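Local coordinates for pseudopilin EpsI (Vibrio vulnificus, PDB 2RET), which is a minor pseudopilin that probably forms part of the periplasm-spanning pseudopilus of the type II secretion system, which is thought to secrete proteases and toxins from the periplasm, at residues 18-23 with 42-47. The protein carries 2 engineered substitutions. Sequence-based numbering, arbitrary orientation.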
loop_
_atom_site.group_PDB
_atom_site.type_symbol
_atom_site.label_atom_id
_atom_site.label_comp_id
_atom_site.label_asym_id
_atom_site.label_seq_id
_atom_site.Cartn_x
_atom_site.Cartn_y
_atom_site.Cartn_z
ATOM N N ALA A 18 10.766 9.036 -28.541
ATOM C CA ALA A 18 10.423 8.468 -27.236
ATOM C C ALA A 18 10.124 9.540 -26.164
ATOM O O ALA A 18 9.204 9.390 -25.364
ATOM C CB ALA A 18 11.549 7.510 -26.755
HETATM N N MSE A 19 10.911 10.620 -26.137
HETATM C CA MSE A 19 10.636 11.736 -25.270
HETATM C C MSE A 19 9.227 12.307 -25.471
HETATM O O MSE A 19 8.526 12.518 -24.514
HETATM C CB MSE A 19 11.672 12.833 -25.453
HETATM C CG MSE A 19 13.022 12.515 -24.832
HETATM SE SE MSE A 19 14.257 14.023 -24.939
HETATM C CE MSE A 19 13.581 15.170 -23.479
ATOM N N VAL A 20 8.850 12.575 -26.709
ATOM C CA VAL A 20 7.524 13.022 -27.053
ATOM C C VAL A 20 6.422 12.011 -26.628
ATOM O O VAL A 20 5.362 12.411 -26.140
ATOM C CB VAL A 20 7.450 13.331 -28.588
ATOM C CG1 VAL A 20 5.980 13.588 -29.067
ATOM C CG2 VAL A 20 8.377 14.511 -28.931
ATOM N N ALA A 21 6.674 10.723 -26.838
ATOM C CA ALA A 21 5.742 9.667 -26.454
ATOM C C ALA A 21 5.465 9.716 -24.938
ATOM O O ALA A 21 4.331 9.661 -24.519
ATOM C CB ALA A 21 6.274 8.278 -26.872
ATOM N N ASP A 22 6.525 9.844 -24.151
ATOM C CA ASP A 22 6.423 10.007 -22.714
ATOM C C ASP A 22 5.650 11.252 -22.304
ATOM O O ASP A 22 4.882 11.199 -21.358
ATOM C CB ASP A 22 7.796 10.002 -22.045
ATOM C CG ASP A 22 8.383 8.595 -21.886
ATOM O OD1 ASP A 22 7.637 7.583 -22.055
ATOM O OD2 ASP A 22 9.614 8.488 -21.612
ATOM N N ASN A 23 5.882 12.362 -22.986
ATOM C CA ASN A 23 5.184 13.615 -22.684
ATOM C C ASN A 23 3.707 13.490 -22.969
ATOM O O ASN A 23 2.883 13.988 -22.204
ATOM C CB ASN A 23 5.781 14.806 -23.468
ATOM C CG ASN A 23 7.226 15.161 -23.015
ATOM O OD1 ASN A 23 7.660 14.781 -21.927
ATOM N ND2 ASN A 23 7.952 15.893 -23.851
ATOM N N GLU A 42 4.326 18.173 -31.474
ATOM C CA GLU A 42 5.207 18.672 -30.483
ATOM C C GLU A 42 6.537 18.987 -31.164
ATOM O O GLU A 42 7.093 18.156 -31.889
ATOM C CB GLU A 42 5.387 17.620 -29.375
ATOM C CG GLU A 42 6.347 18.043 -28.265
ATOM C CD GLU A 42 6.254 17.151 -27.005
ATOM O OE1 GLU A 42 5.279 16.378 -26.889
ATOM O OE2 GLU A 42 7.150 17.235 -26.132
ATOM N N GLU A 43 7.063 20.159 -30.867
ATOM C CA GLU A 43 8.390 20.542 -31.236
ATOM C C GLU A 43 9.372 20.081 -30.150
ATOM O O GLU A 43 9.212 20.399 -28.974
ATOM C CB GLU A 43 8.416 22.059 -31.356
ATOM C CG GLU A 43 9.718 22.612 -31.813
ATOM C CD GLU A 43 9.836 22.666 -33.301
ATOM O OE1 GLU A 43 8.970 22.077 -34.002
ATOM O OE2 GLU A 43 10.812 23.319 -33.753
ATOM N N LEU A 44 10.418 19.367 -30.551
ATOM C CA LEU A 44 11.426 18.881 -29.635
ATOM C C LEU A 44 12.691 18.665 -30.421
ATOM O O LEU A 44 12.638 18.016 -31.472
ATOM C CB LEU A 44 10.978 17.571 -28.960
ATOM C CG LEU A 44 11.758 17.053 -27.742
ATOM C CD1 LEU A 44 10.850 16.484 -26.640
ATOM C CD2 LEU A 44 12.764 16.054 -28.138
ATOM N N ALA A 45 13.813 19.189 -29.886
ATOM C CA ALA A 45 15.112 19.182 -30.536
ATOM C C ALA A 45 15.070 19.735 -31.944
ATOM O O ALA A 45 15.733 19.216 -32.804
ATOM C CB ALA A 45 15.727 17.777 -30.543
ATOM N N GLY A 46 14.278 20.782 -32.180
ATOM C CA GLY A 46 14.278 21.460 -33.477
ATOM C C GLY A 46 13.345 20.860 -34.504
ATOM O O GLY A 46 13.156 21.399 -35.577
ATOM N N GLN A 47 12.721 19.757 -34.151
ATOM C CA GLN A 47 11.934 18.984 -35.072
ATOM C C GLN A 47 10.463 18.928 -34.616
ATOM O O GLN A 47 10.165 18.746 -33.417
ATOM C CB GLN A 47 12.542 17.571 -35.101
ATOM C CG GLN A 47 11.972 16.720 -36.183
ATOM C CD GLN A 47 12.678 15.435 -36.363
ATOM O OE1 GLN A 47 13.805 15.254 -35.878
ATOM N NE2 GLN A 47 12.039 14.516 -37.110
#
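Val20 and Glu42 bring helix 8-30 against strand 38-44, outermost in the sheet of this chain, their CA atoms 7.0 Å apart. The axes of 18-23 and 42-44 approach to 9.6 Å and run at 136° to each other, about midway between perpendicular and antiparallel. Beyond Leu44 the chain reverses in a type I' turn through Ala45 and Gly46 into strand 47-56.

Glu42 and Leu44, alternate residues of the strand, reach toward the helix, one with a polar end and one with methyls. The Glu42 chain, with CG anti to the backbone N (chi1 179°), stretches out past Val20, whose CG1 lies 3.6 Å from OE1. The Glu42 carboxylate thereby meets the Asn23 amide nearly in one plane, 12° between the two groups, although the side chains themselves cross at about a right angle. Asn23 ND2 gives a hydrogen bond of 2.8 Å to the syn lone pair of Glu42 OE2, while Gln24 holds OE1, so each carboxylate oxygen has an amide partner. Next to this polar pair, Leu44 CD1 rests against two helix side chains, 3.9 Å from Met19 CB and 3.9 Å from Val20 CG2. Its other methyl, CD2, turns to the selenium of Met19, modelled as selenomethionine.

Asn23 also hydrogen-bonds to the backbone of Ala162 and Thr164 and to the side chain of Arg163, all of the EpsJ chain, and Met19 and Leu44 both pack on Ala162 of that chain. Helix against antiparallel sheet is the pilin-type fold of this periplasmic domain; here the seam between the helix and the first strand also forms part of the EpsI-EpsJ interface.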